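Long-range contacts in bifunctional GH43-CE protein (Bacteroides eggerthii, PDB 6MLY), which probably hydrolyses xylan as a family 43 beta-xylosidase and also carries a carbohydrate esterase domain related to the alpha/beta hydrolases: residues N674-I679 against E734-V739; T719-N724 against R752-L757; D725-V730 against R756-I761. One frame throughout, in Å; residues are numbered along the deposited sequence.

Contact 1: N674-I679 against E734-V739; sequences NWFGPI and EADTVV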
ATOM      1  N   ASN A 674      -7.395  32.240  -3.830  1.00 66.09           N
ATOM      2  CA  ASN A 674      -7.193  32.394  -2.401  1.00 66.20           C
ATOM      3  C   ASN A 674      -8.549  32.280  -1.704  1.00 66.59           C
ATOM      4  O   ASN A 674      -9.388  33.144  -1.846  1.00 66.99           O
ATOM      5  CB  ASN A 674      -6.475  33.706  -2.089  1.00 66.36           C
ATOM      6  CG  ASN A 674      -6.519  34.088  -0.625  1.00 66.85           C
ATOM      7  OD1 ASN A 674      -6.736  33.243   0.238  1.00 67.18           O
ATOM      8  ND2 ASN A 674      -6.329  35.369  -0.340  1.00 67.41           N
ATOM      9  N   TRP A 675      -8.743  31.192  -0.956  1.00 66.59           N
ATOM     10  CA  TRP A 675      -9.973  30.955  -0.224  1.00 67.74           C
ATOM     11  C   TRP A 675      -9.838  31.523   1.192  1.00 68.63           C
ATOM     12  O   TRP A 675      -9.250  30.884   2.070  1.00 68.74           O
ATOM     13  CB  TRP A 675     -10.313  29.462  -0.195  1.00 68.00           C
ATOM     14  CG  TRP A 675     -10.494  28.832  -1.540  1.00 68.19           C
ATOM     15  CD1 TRP A 675      -9.515  28.347  -2.357  1.00 68.11           C
ATOM     16  CD2 TRP A 675     -11.741  28.576  -2.213  1.00 68.43           C
ATOM     17  NE1 TRP A 675     -10.064  27.821  -3.496  1.00 68.24           N
ATOM     18  CE2 TRP A 675     -11.427  27.949  -3.437  1.00 68.39           C
ATOM     19  CE3 TRP A 675     -13.084  28.811  -1.903  1.00 69.05           C
ATOM     20  CZ2 TRP A 675     -12.410  27.562  -4.348  1.00 68.39           C
ATOM     21  CZ3 TRP A 675     -14.054  28.427  -2.802  1.00 69.32           C
ATOM     22  CH2 TRP A 675     -13.719  27.814  -4.011  1.00 68.84           C
ATOM     23  N   PHE A 676     -10.392  32.728   1.384  1.00 68.79           N
ATOM     24  CA  PHE A 676     -10.530  33.397   2.681  1.00 69.32           C
ATOM     25  C   PHE A 676      -9.233  33.274   3.492  1.00 68.79           C
ATOM     26  O   PHE A 676      -9.252  32.894   4.663  1.00 69.28           O
ATOM     27  CB  PHE A 676     -11.752  32.861   3.436  1.00 70.31           C
ATOM     28  CG  PHE A 676     -11.912  31.361   3.439  1.00 70.18           C
ATOM     29  CD1 PHE A 676     -12.619  30.724   2.432  1.00 70.20           C
ATOM     30  CD2 PHE A 676     -11.364  30.590   4.450  1.00 70.89           C
ATOM     31  CE1 PHE A 676     -12.772  29.347   2.435  1.00 70.18           C
ATOM     32  CE2 PHE A 676     -11.515  29.211   4.449  1.00 70.96           C
ATOM     33  CZ  PHE A 676     -12.219  28.592   3.442  1.00 70.79           C
ATOM     34  N   GLY A 677      -8.112  33.620   2.855  1.00 68.17           N
ATOM     35  CA  GLY A 677      -6.807  33.615   3.494  1.00 68.05           C
ATOM     36  C   GLY A 677      -6.570  34.876   4.324  1.00 68.38           C
ATOM     37  O   GLY A 677      -7.108  35.943   4.020  1.00 67.95           O
ATOM     38  N   PRO A 678      -5.768  34.781   5.412  1.00 68.94           N
ATOM     39  CA  PRO A 678      -5.264  35.972   6.099  1.00 69.36           C
ATOM     40  C   PRO A 678      -4.152  36.606   5.251  1.00 68.84           C
ATOM     41  O   PRO A 678      -3.475  35.894   4.512  1.00 68.56           O
ATOM     42  CB  PRO A 678      -4.762  35.410   7.442  1.00 69.95           C
ATOM     43  CG  PRO A 678      -4.373  33.976   7.138  1.00 69.44           C
ATOM     44  CD  PRO A 678      -5.317  33.527   6.042  1.00 68.87           C
ATOM     45  N   ILE A 679      -3.985  37.928   5.346  1.00 68.83           N
ATOM     46  CA  ILE A 679      -3.047  38.652   4.482  1.00 68.53           C
ATOM     47  C   ILE A 679      -2.215  39.629   5.324  1.00 69.07           C
ATOM     48  O   ILE A 679      -0.983  39.531   5.365  1.00 69.25           O
ATOM     49  CB  ILE A 679      -3.803  39.336   3.320  1.00 68.37           C
ATOM     50  CG1 ILE A 679      -3.977  38.393   2.123  1.00 68.00           C
ATOM     51  CG2 ILE A 679      -3.130  40.633   2.893  1.00 68.65           C
ATOM     52  CD1 ILE A 679      -5.210  37.517   2.177  1.00 68.04           C
ATOM     53  N   GLU A 734     -19.140  36.139   4.039  1.00 79.90           N
ATOM     54  CA  GLU A 734     -19.542  37.348   4.763  1.00 80.37           C
ATOM     55  C   GLU A 734     -19.725  37.060   6.261  1.00 80.51           C
ATOM     56  O   GLU A 734     -19.850  37.987   7.051  1.00 80.93           O
ATOM     57  CB  GLU A 734     -20.842  37.898   4.174  1.00 81.96           C
ATOM     58  CG  GLU A 734     -20.679  38.524   2.799  1.00 81.98           C
ATOM     59  CD  GLU A 734     -21.882  39.323   2.326  1.00 83.46           C
ATOM     60  OE1 GLU A 734     -23.016  38.810   2.435  1.00 83.01           O
ATOM     61  OE2 GLU A 734     -21.682  40.466   1.865  1.00 83.70           O
ATOM     62  N   ALA A 735     -19.740  35.775   6.637  1.00 80.76           N
ATOM     63  CA  ALA A 735     -19.931  35.324   8.025  1.00 80.66           C
ATOM     64  C   ALA A 735     -18.792  34.374   8.438  1.00 79.30           C
ATOM     65  O   ALA A 735     -19.029  33.324   9.038  1.00 78.79           O
ATOM     66  CB  ALA A 735     -21.284  34.670   8.158  1.00 81.65           C
ATOM     67  N   ASP A 736     -17.558  34.771   8.111  1.00 77.38           N
ATOM     68  CA  ASP A 736     -16.339  34.060   8.450  1.00 75.89           C
ATOM     69  C   ASP A 736     -15.770  34.645   9.750  1.00 76.44           C
ATOM     70  O   ASP A 736     -15.311  35.787   9.769  1.00 76.45           O
ATOM     71  CB  ASP A 736     -15.339  34.175   7.301  1.00 75.38           C
ATOM     72  CG  ASP A 736     -14.196  33.183   7.370  1.00 75.34           C
ATOM     73  OD1 ASP A 736     -13.718  32.911   8.493  1.00 76.13           O
ATOM     74  OD2 ASP A 736     -13.798  32.691   6.297  1.00 75.74           O
ATOM     75  N   THR A 737     -15.769  33.839  10.818  1.00 76.58           N
ATOM     76  CA  THR A 737     -15.601  34.333  12.188  1.00 77.69           C
ATOM     77  C   THR A 737     -14.168  34.131  12.710  1.00 77.32           C
ATOM     78  O   THR A 737     -13.885  34.522  13.840  1.00 78.82           O
ATOM     79  CB  THR A 737     -16.628  33.681  13.121  1.00 78.45           C
ATOM     80  OG1 THR A 737     -16.584  32.259  12.963  1.00 78.07           O
ATOM     81  CG2 THR A 737     -18.034  34.174  12.857  1.00 79.00           C
ATOM     82  N   VAL A 738     -13.267  33.543  11.912  1.00 76.45           N
ATOM     83  CA  VAL A 738     -11.863  33.385  12.340  1.00 76.42           C
ATOM     84  C   VAL A 738     -10.965  34.288  11.485  1.00 75.62           C
ATOM     85  O   VAL A 738     -10.064  34.934  12.023  1.00 75.96           O
ATOM     86  CB  VAL A 738     -11.385  31.914  12.340  1.00 76.07           C
ATOM     87  CG1 VAL A 738     -12.207  31.056  13.290  1.00 76.97           C
ATOM     88  CG2 VAL A 738     -11.362  31.291  10.956  1.00 74.77           C
ATOM     89  N   VAL A 739     -11.206  34.320  10.167  1.00 74.67           N
ATOM     90  CA  VAL A 739     -10.574  35.294   9.268  1.00 73.81           C
ATOM     91  C   VAL A 739     -11.668  36.215   8.727  1.00 73.83           C
ATOM     92  O   VAL A 739     -12.496  35.787   7.926  1.00 74.22           O
ATOM     93  CB  VAL A 739      -9.782  34.612   8.134  1.00 72.81           C
ATOM     94  CG1 VAL A 739      -9.086  35.626   7.230  1.00 72.31           C
ATOM     95  CG2 VAL A 739      -8.771  33.611   8.677  1.00 72.89           C
TER
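Asp736 meets Phe676 from the loop that follows strand 727-733, and the two side chains cross at about a right angle. This is probably the acid loop of the alpha/beta hydrolase domain: Ser628, His768 and Asp736 are placed as in a Ser-His-Asp triad. Both CB atoms are directed at the opposite segment. With CG anti to the backbone N (chi1 -164°), the Asp736 carboxylate reaches in so that its OD2 lies 3.5 Å from CB of Phe676. The approach to the ring is oblique, OD2 being 3.7 Å from Phe676 CG, and the carboxylate and ring planes differ by 58°. This is van der Waals packing against a buried aromatic, while the polar need of OD2 is met by a hydrogen bond with ND1 of His768. The Phe676 ring also stands edge-to-face with His768 and touches Ser628, on the presumed nucleophile elbow. The other carboxylate oxygen, Asp736 OD1, turns back on its own loop and takes a weak hydrogen bond from Val739 N at 3.3 Å.

Three residues on from Asp736, Val739 supplies the apolar half of the contact. Its carbonyl O accepts a hydrogen bond from NE2 of His732, and its side chain is directed at the turn that leaves strand 671-675. No hydrogen bond joins the two segments, which bury only 174 Å² between them, so their direct contact is packing. The methyl CG1 of Val739, anti to the backbone N (chi1 -178°), fits against the peptide backbone there, 3.8 Å from Phe676 O and equally 3.8 Å from Gly677 O. Beyond them the same methyl reaches the proline ring, with Val739 CG1 4.3 Å from CB of Pro678.

Contact 2: T719-N724 against R752-L757; sequences TYIDKN and RAQGRL. With NA (sodium ion), chain H.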
ATOM      1  N   THR A 719       2.586  43.443  -0.088  1.00 67.38           N
ATOM      2  CA  THR A 719       3.915  44.044  -0.217  1.00 68.31           C
ATOM      3  C   THR A 719       4.492  43.863  -1.631  1.00 68.25           C
ATOM      4  O   THR A 719       5.124  44.777  -2.147  1.00 68.78           O
ATOM      5  CB  THR A 719       4.872  43.454   0.828  1.00 69.04           C
ATOM      6  OG1 THR A 719       4.289  43.695   2.110  1.00 70.33           O
ATOM      7  CG2 THR A 719       6.270  44.035   0.785  1.00 69.53           C
ATOM      8  N   TYR A 720       4.278  42.693  -2.246  1.00 68.09           N
ATOM      9  CA  TYR A 720       5.062  42.246  -3.406  1.00 68.15           C
ATOM     10  C   TYR A 720       4.246  42.291  -4.709  1.00 68.00           C
ATOM     11  O   TYR A 720       4.655  41.676  -5.700  1.00 67.89           O
ATOM     12  CB  TYR A 720       5.584  40.825  -3.149  1.00 68.09           C
ATOM     13  CG  TYR A 720       6.261  40.630  -1.812  1.00 68.29           C
ATOM     14  CD1 TYR A 720       7.601  40.940  -1.639  1.00 68.95           C
ATOM     15  CD2 TYR A 720       5.566  40.143  -0.716  1.00 68.02           C
ATOM     16  CE1 TYR A 720       8.228  40.783  -0.415  1.00 69.39           C
ATOM     17  CE2 TYR A 720       6.180  39.976   0.514  1.00 68.44           C
ATOM     18  CZ  TYR A 720       7.518  40.296   0.666  1.00 69.16           C
ATOM     19  OH  TYR A 720       8.144  40.141   1.867  1.00 69.50           O
ATOM     20  N   ILE A 721       3.115  43.012  -4.718  1.00 67.69           N
ATOM     21  CA  ILE A 721       2.219  43.085  -5.895  1.00 67.51           C
ATOM     22  C   ILE A 721       2.815  44.029  -6.950  1.00 68.25           C
ATOM     23  O   ILE A 721       3.240  45.144  -6.641  1.00 68.84           O
ATOM     24  CB  ILE A 721       0.798  43.550  -5.517  1.00 67.30           C
ATOM     25  CG1 ILE A 721       0.134  42.641  -4.483  1.00 67.07           C
ATOM     26  CG2 ILE A 721      -0.060  43.686  -6.767  1.00 67.41           C
ATOM     27  CD1 ILE A 721      -1.167  43.198  -3.939  1.00 67.16           C
ATOM     28  N   ASP A 722       2.770  43.591  -8.211  1.00 68.68           N
ATOM     29  CA  ASP A 722       3.207  44.384  -9.344  1.00 69.41           C
ATOM     30  C   ASP A 722       2.372  43.966 -10.561  1.00 69.44           C
ATOM     31  O   ASP A 722       1.530  43.082 -10.454  1.00 69.48           O
ATOM     32  CB  ASP A 722       4.722  44.254  -9.537  1.00 70.32           C
ATOM     33  CG  ASP A 722       5.157  42.949 -10.175  1.00 71.43           C
ATOM     34  OD1 ASP A 722       5.684  42.076  -9.442  1.00 71.51           O
ATOM     35  OD2 ASP A 722       4.976  42.821 -11.401  1.00 72.47           O
ATOM     36  N   LYS A 723       2.636  44.596 -11.711  1.00 69.66           N
ATOM     37  CA  LYS A 723       1.795  44.488 -12.914  1.00 69.42           C
ATOM     38  C   LYS A 723       1.961  43.096 -13.551  1.00 68.91           C
ATOM     39  O   LYS A 723       1.039  42.592 -14.199  1.00 68.10           O
ATOM     40  CB  LYS A 723       2.143  45.583 -13.934  1.00 70.11           C
ATOM     41  CG  LYS A 723       2.544  46.946 -13.373  1.00 70.91           C
ATOM     42  CD  LYS A 723       1.410  47.706 -12.712  1.00 71.48           C
ATOM     43  CE  LYS A 723       1.864  48.949 -11.968  1.00 71.79           C
ATOM     44  NZ  LYS A 723       0.728  49.833 -11.611  1.00 71.80           N
ATOM     45  N   ASN A 724       3.137  42.482 -13.360  1.00 68.83           N
ATOM     46  CA  ASN A 724       3.554  41.267 -14.083  1.00 68.95           C
ATOM     47  C   ASN A 724       3.427  40.011 -13.201  1.00 68.68           C
ATOM     48  O   ASN A 724       3.819  38.920 -13.618  1.00 68.92           O
ATOM     49  CB  ASN A 724       4.972  41.434 -14.630  1.00 69.74           C
ATOM     50  CG  ASN A 724       5.122  42.694 -15.458  1.00 70.30           C
ATOM     51  OD1 ASN A 724       6.019  43.501 -15.220  1.00 70.98           O
ATOM     52  ND2 ASN A 724       4.239  42.878 -16.425  1.00 70.51           N
ATOM     53  N   ARG A 752      -6.358  44.584  -7.795  1.00 67.22           N
ATOM     54  CA  ARG A 752      -7.148  45.159  -8.893  1.00 67.87           C
ATOM     55  C   ARG A 752      -6.545  46.485  -9.364  1.00 67.94           C
ATOM     56  O   ARG A 752      -6.685  46.844 -10.532  1.00 68.20           O
ATOM     57  CB  ARG A 752      -8.594  45.400  -8.458  1.00 68.29           C
ATOM     58  CG  ARG A 752      -9.530  45.788  -9.592  1.00 69.51           C
ATOM     59  CD  ARG A 752     -10.960  45.892  -9.105  1.00 70.26           C
ATOM     60  NE  ARG A 752     -11.071  46.994  -8.165  1.00 71.00           N
ATOM     61  CZ  ARG A 752     -11.164  48.275  -8.520  1.00 72.19           C
ATOM     62  NH1 ARG A 752     -11.296  48.595  -9.795  1.00 74.08           N
ATOM     63  NH2 ARG A 752     -11.133  49.225  -7.598  1.00 73.63           N
ATOM     64  N   ALA A 753      -5.893  47.198  -8.438  1.00 67.82           N
ATOM     65  CA  ALA A 753      -5.233  48.478  -8.698  1.00 68.16           C
ATOM     66  C   ALA A 753      -4.099  48.304  -9.711  1.00 68.16           C
ATOM     67  O   ALA A 753      -3.742  49.258 -10.388  1.00 68.91           O
ATOM     68  CB  ALA A 753      -4.711  49.068  -7.409  1.00 68.12           C
ATOM     69  N   GLN A 754      -3.518  47.097  -9.774  1.00 67.92           N
ATOM     70  CA  GLN A 754      -2.403  46.799 -10.672  1.00 68.06           C
ATOM     71  C   GLN A 754      -2.822  45.719 -11.679  1.00 67.65           C
ATOM     72  O   GLN A 754      -1.989  45.188 -12.397  1.00 67.68           O
ATOM     73  CB  GLN A 754      -1.172  46.444  -9.834  1.00 68.30           C
ATOM     74  CG  GLN A 754      -1.002  47.357  -8.622  1.00 69.14           C
ATOM     75  CD  GLN A 754       0.390  47.911  -8.440  1.00 70.04           C
ATOM     76  OE1 GLN A 754       1.389  47.202  -8.539  1.00 70.62           O
ATOM     77  NE2 GLN A 754       0.457  49.203  -8.151  1.00 70.70           N
ATOM     78  N   GLY A 755      -4.126  45.430 -11.734  1.00 67.31           N
ATOM     79  CA  GLY A 755      -4.760  44.707 -12.830  1.00 67.47           C
ATOM     80  C   GLY A 755      -4.740  43.203 -12.636  1.00 67.24           C
ATOM     81  O   GLY A 755      -5.031  42.458 -13.570  1.00 67.36           O
ATOM     82  N   ARG A 756      -4.414  42.766 -11.415  1.00 67.17           N
ATOM     83  CA  ARG A 756      -4.103  41.365 -11.115  1.00 66.91           C
ATOM     84  C   ARG A 756      -5.384  40.599 -10.773  1.00 66.84           C
ATOM     85  O   ARG A 756      -5.544  39.462 -11.189  1.00 67.06           O
ATOM     86  CB  ARG A 756      -3.091  41.283  -9.971  1.00 66.44           C
ATOM     87  CG  ARG A 756      -1.733  41.885 -10.303  1.00 66.76           C
ATOM     88  CD  ARG A 756      -1.146  41.312 -11.582  1.00 67.08           C
ATOM     89  NE  ARG A 756      -1.643  41.976 -12.781  1.00 67.47           N
ATOM     90  CZ  ARG A 756      -1.714  41.419 -13.987  1.00 67.77           C
ATOM     91  NH1 ARG A 756      -1.331  40.168 -14.164  1.00 67.70           N
ATOM     92  NH2 ARG A 756      -2.171  42.113 -15.013  1.00 68.19           N
ATOM     93  N   LEU A 757      -6.291  41.231 -10.022  1.00 67.44           N
ATOM     94  CA  LEU A 757      -7.538  40.589  -9.632  1.00 67.60           C
ATOM     95  C   LEU A 757      -8.381  40.282 -10.878  1.00 68.30           C
ATOM     96  O   LEU A 757      -8.771  41.189 -11.622  1.00 68.26           O
ATOM     97  CB  LEU A 757      -8.299  41.501  -8.667  1.00 68.00           C
ATOM     98  CG  LEU A 757      -9.519  40.865  -8.003  1.00 68.10           C
ATOM     99  CD1 LEU A 757      -9.090  39.798  -7.005  1.00 67.94           C
ATOM    100  CD2 LEU A 757     -10.382  41.918  -7.328  1.00 68.27           C
TER
HETATM  101 NA    NA H 904       5.986  40.831  -7.317  1.00 40.86          NA
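Arg756 lays one face of its guanidinium group against the backbone carbonyl of Lys723, whose O stands 3.0 Å from Arg756 CZ, over the centre of that face. From there no N-H can point at the oxygen, so this is stacking of a polar carbonyl on a cationic plane and no hydrogen bond. The N-H groups are used elsewhere: NH1 bonds to the carbonyl O of Asp725, and NE donates to Gln754 O at 3.3 Å. That second bond is nearly straight (163°) and lies near the guanidinium plane, which helps fix the rotation of the group. The aliphatic part of the arginine follows the same loop, with CD 3.4 Å from Asp722 O and CG 4.3 Å from Ile721 CG2.

The arginine's own N closes the Schellman motif that ends helix 741-752, bonding back to Leu751 O, with Gly755 at positive phi as its C-prime residue. Opposite lies an Asx turn, where Asp722 OD2 accepts from Asn724 N at 2.7 Å. The other oxygen, Asp722 OD1, binds the sodium ion at 2.5 Å and the backbone Tyr720 O binds it at 2.3 Å; Thr639 and Asp725 complete the protein ligands. Asp722 thus ties the turn to the ion. Lys723, exposed, has a bent chain that crosses that of Gln754 at an oblique angle, its CD 4.1 Å from Gln754 CB.

Contact 3: D725-V730 against R756-I761; sequences DPKFIV and RLEEFI. With NA (sodium ion), chain H.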
ATOM      1  N   ASP A 725       2.863  40.173 -11.996  1.00 68.40           N
ATOM      2  CA  ASP A 725       2.449  39.069 -11.136  1.00 67.99           C
ATOM      3  C   ASP A 725       1.280  38.357 -11.818  1.00 67.42           C
ATOM      4  O   ASP A 725       0.739  38.862 -12.795  1.00 67.95           O
ATOM      5  CB  ASP A 725       2.120  39.572  -9.723  1.00 67.99           C
ATOM      6  CG  ASP A 725       3.337  40.005  -8.914  1.00 68.25           C
ATOM      7  OD1 ASP A 725       4.472  39.911  -9.434  1.00 68.99           O
ATOM      8  OD2 ASP A 725       3.154  40.418  -7.759  1.00 68.21           O
ATOM      9  N   PRO A 726       0.885  37.137 -11.381  1.00 66.46           N
ATOM     10  CA  PRO A 726      -0.223  36.419 -12.014  1.00 66.12           C
ATOM     11  C   PRO A 726      -1.614  37.000 -11.713  1.00 65.95           C
ATOM     12  O   PRO A 726      -1.759  37.864 -10.858  1.00 66.32           O
ATOM     13  CB  PRO A 726      -0.137  35.002 -11.421  1.00 65.71           C
ATOM     14  CG  PRO A 726       1.222  34.939 -10.758  1.00 65.96           C
ATOM     15  CD  PRO A 726       1.512  36.351 -10.309  1.00 66.30           C
ATOM     16  N   LYS A 727      -2.622  36.489 -12.426  1.00 66.09           N
ATOM     17  CA  LYS A 727      -4.029  36.769 -12.159  1.00 66.35           C
ATOM     18  C   LYS A 727      -4.464  36.023 -10.892  1.00 66.28           C
ATOM     19  O   LYS A 727      -4.057  34.884 -10.672  1.00 66.16           O
ATOM     20  CB  LYS A 727      -4.893  36.340 -13.350  1.00 67.04           C
ATOM     21  CG  LYS A 727      -5.446  37.477 -14.195  1.00 67.61           C
ATOM     22  CD  LYS A 727      -4.403  38.272 -14.945  1.00 68.36           C
ATOM     23  CE  LYS A 727      -4.889  39.662 -15.305  1.00 69.03           C
ATOM     24  NZ  LYS A 727      -6.144  39.639 -16.099  1.00 69.64           N
ATOM     25  N   PHE A 728      -5.308  36.669 -10.080  1.00 66.05           N
ATOM     26  CA  PHE A 728      -5.800  36.109  -8.822  1.00 66.04           C
ATOM     27  C   PHE A 728      -7.322  35.950  -8.867  1.00 66.56           C
ATOM     28  O   PHE A 728      -7.997  36.633  -9.615  1.00 67.46           O
ATOM     29  CB  PHE A 728      -5.415  37.009  -7.648  1.00 65.90           C
ATOM     30  CG  PHE A 728      -3.965  36.917  -7.254  1.00 65.82           C
ATOM     31  CD1 PHE A 728      -2.990  37.569  -7.988  1.00 66.01           C
ATOM     32  CD2 PHE A 728      -3.575  36.164  -6.156  1.00 65.68           C
ATOM     33  CE1 PHE A 728      -1.654  37.476  -7.628  1.00 66.30           C
ATOM     34  CE2 PHE A 728      -2.238  36.062  -5.804  1.00 65.75           C
ATOM     35  CZ  PHE A 728      -1.281  36.718  -6.541  1.00 66.16           C
ATOM     36  N   ILE A 729      -7.842  35.035  -8.048  1.00 66.98           N
ATOM     37  CA  ILE A 729      -9.251  35.014  -7.683  1.00 67.67           C
ATOM     38  C   ILE A 729      -9.327  34.845  -6.165  1.00 68.45           C
ATOM     39  O   ILE A 729      -8.948  33.805  -5.650  1.00 68.72           O
ATOM     40  CB  ILE A 729     -10.021  33.902  -8.423  1.00 67.90           C
ATOM     41  CG1 ILE A 729     -10.203  34.243  -9.904  1.00 68.34           C
ATOM     42  CG2 ILE A 729     -11.353  33.615  -7.740  1.00 68.11           C
ATOM     43  CD1 ILE A 729     -11.263  33.423 -10.609  1.00 68.84           C
ATOM     44  N   VAL A 730      -9.806  35.878  -5.467  1.00 68.79           N
ATOM     45  CA  VAL A 730      -9.965  35.836  -4.024  1.00 69.25           C
ATOM     46  C   VAL A 730     -11.436  35.541  -3.722  1.00 70.29           C
ATOM     47  O   VAL A 730     -12.313  36.112  -4.362  1.00 71.10           O
ATOM     48  CB  VAL A 730      -9.504  37.146  -3.363  1.00 69.73           C
ATOM     49  CG1 VAL A 730      -9.647  37.085  -1.850  1.00 70.11           C
ATOM     50  CG2 VAL A 730      -8.076  37.498  -3.752  1.00 69.51           C
ATOM     51  N   ARG A 756      -4.414  42.766 -11.415  1.00 67.17           N
ATOM     52  CA  ARG A 756      -4.103  41.365 -11.115  1.00 66.91           C
ATOM     53  C   ARG A 756      -5.384  40.599 -10.773  1.00 66.84           C
ATOM     54  O   ARG A 756      -5.544  39.462 -11.189  1.00 67.06           O
ATOM     55  CB  ARG A 756      -3.091  41.283  -9.971  1.00 66.44           C
ATOM     56  CG  ARG A 756      -1.733  41.885 -10.303  1.00 66.76           C
ATOM     57  CD  ARG A 756      -1.146  41.312 -11.582  1.00 67.08           C
ATOM     58  NE  ARG A 756      -1.643  41.976 -12.781  1.00 67.47           N
ATOM     59  CZ  ARG A 756      -1.714  41.419 -13.987  1.00 67.77           C
ATOM     60  NH1 ARG A 756      -1.331  40.168 -14.164  1.00 67.70           N
ATOM     61  NH2 ARG A 756      -2.171  42.113 -15.013  1.00 68.19           N
ATOM     62  N   LEU A 757      -6.291  41.231 -10.022  1.00 67.44           N
ATOM     63  CA  LEU A 757      -7.538  40.589  -9.632  1.00 67.60           C
ATOM     64  C   LEU A 757      -8.381  40.282 -10.878  1.00 68.30           C
ATOM     65  O   LEU A 757      -8.771  41.189 -11.622  1.00 68.26           O
ATOM     66  CB  LEU A 757      -8.299  41.501  -8.667  1.00 68.00           C
ATOM     67  CG  LEU A 757      -9.519  40.865  -8.003  1.00 68.10           C
ATOM     68  CD1 LEU A 757      -9.090  39.798  -7.005  1.00 67.94           C
ATOM     69  CD2 LEU A 757     -10.382  41.918  -7.328  1.00 68.27           C
ATOM     70  N   GLU A 758      -8.642  38.987 -11.091  1.00 68.37           N
ATOM     71  CA  GLU A 758      -9.605  38.500 -12.085  1.00 69.75           C
ATOM     72  C   GLU A 758     -11.031  38.694 -11.547  1.00 70.12           C
ATOM     73  O   GLU A 758     -11.915  39.136 -12.279  1.00 70.34           O
ATOM     74  CB  GLU A 758      -9.345  37.023 -12.406  1.00 69.71           C
ATOM     75  CG  GLU A 758     -10.464  36.323 -13.171  1.00 70.70           C
ATOM     76  CD  GLU A 758     -10.315  36.245 -14.683  1.00 71.80           C
ATOM     77  OE1 GLU A 758      -9.281  36.708 -15.210  1.00 72.36           O
ATOM     78  OE2 GLU A 758     -11.238  35.705 -15.330  1.00 72.35           O
ATOM     79  N   GLU A 759     -11.241  38.342 -10.273  1.00 69.75           N
ATOM     80  CA  GLU A 759     -12.564  38.311  -9.680  1.00 70.52           C
ATOM     81  C   GLU A 759     -12.460  38.201  -8.155  1.00 70.95           C
ATOM     82  O   GLU A 759     -11.706  37.381  -7.640  1.00 69.88           O
ATOM     83  CB  GLU A 759     -13.336  37.123 -10.251  1.00 71.30           C
ATOM     84  CG  GLU A 759     -14.835  37.192 -10.035  1.00 72.55           C
ATOM     85  CD  GLU A 759     -15.581  36.010 -10.631  1.00 73.46           C
ATOM     86  OE1 GLU A 759     -14.915  35.125 -11.229  1.00 73.86           O
ATOM     87  OE2 GLU A 759     -16.819  35.966 -10.492  1.00 74.73           O
ATOM     88  N   PHE A 760     -13.230  39.043  -7.451  1.00 71.85           N
ATOM     89  CA  PHE A 760     -13.501  38.886  -6.021  1.00 72.36           C
ATOM     90  C   PHE A 760     -14.904  38.290  -5.852  1.00 73.26           C
ATOM     91  O   PHE A 760     -15.857  38.785  -6.459  1.00 73.41           O
ATOM     92  CB  PHE A 760     -13.369  40.223  -5.286  1.00 72.78           C
ATOM     93  CG  PHE A 760     -13.894  40.205  -3.872  1.00 73.05           C
ATOM     94  CD1 PHE A 760     -13.255  39.468  -2.888  1.00 73.28           C
ATOM     95  CD2 PHE A 760     -15.034  40.912  -3.525  1.00 73.93           C
ATOM     96  CE1 PHE A 760     -13.742  39.443  -1.591  1.00 73.87           C
ATOM     97  CE2 PHE A 760     -15.518  40.887  -2.226  1.00 74.46           C
ATOM     98  CZ  PHE A 760     -14.870  40.156  -1.260  1.00 74.26           C
ATOM     99  N   ILE A 761     -15.014  37.230  -5.034  1.00 73.64           N
ATOM    100  CA  ILE A 761     -16.273  36.491  -4.838  1.00 74.76           C
ATOM    101  C   ILE A 761     -16.677  36.534  -3.360  1.00 76.25           C
ATOM    102  O   ILE A 761     -15.986  35.993  -2.506  1.00 76.10           O
ATOM    103  CB  ILE A 761     -16.159  35.043  -5.348  1.00 74.09           C
ATOM    104  CG1 ILE A 761     -15.745  35.007  -6.821  1.00 74.20           C
ATOM    105  CG2 ILE A 761     -17.458  34.288  -5.102  1.00 74.19           C
ATOM    106  CD1 ILE A 761     -15.523  33.617  -7.364  1.00 74.29           C
TER
HETATM  107 NA    NA H 904       5.986  40.831  -7.317  1.00 40.86          NA
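Bends at chi2 (-53°) and chi3 (84°) fold Arg756 back across the chain of residues 725-727, where its NH1 donates to Asp725 O at 2.8 Å. The segments lie on neighbouring parallel strands of a beta-alpha-beta unit (strand 727-733, helix 741-752, strand 757-763) in the alpha/beta hydrolase sheet; the axes of 727-730 and 759-761 approach to 5.1 Å, with 11° between their directions. Lys727 lies at about a right angle to the arginine, its CE over one guanidinium face. An alanine in place of Arg756 is likely to leave the Asp725 carbonyl without its donor, next to the carboxylate that grips sodium, and the Lys727 methylenes without the plane they rest on.

Strand pairing starts at Phe728, whose N bonds to Arg756 O at 3.0 Å and whose O accepts from Glu758 N at 2.9 Å. The chain turns a corner at Glu758, yet pairing resumes beyond it. Ile729 lies alongside the Glu758 chain, pointing the same way, while Val730, on the other face, crosses Leu757 at about a right angle. Farther along, Ile761 N donates to Val730 O at 3.0 Å, in the carbonyl plane.

How the contacts relate
The three contacts lie in the esterase domain and meet through strand 727-733. Contacts 2 and 3 share Arg756 and Leu757, have centres 9 Å apart, and hold the same sodium ion: Tyr720 and Asp722 come from one, Asp725 from the other. Contact 1 takes the loop after strand 727-733 and the end of its neighbour 671-675, its centre 16 Å from that of contact 3. They are joined within the sheet, where Asn674 N lies 2.9 Å from Ile729 O, a probable hydrogen bond. Contacts 1 and 2 do not touch; their nearest atoms are about 7 Å apart and their centres 20 Å. The sodium ion is 25.4 Å from Asp736 OD2, far from the presumed triad.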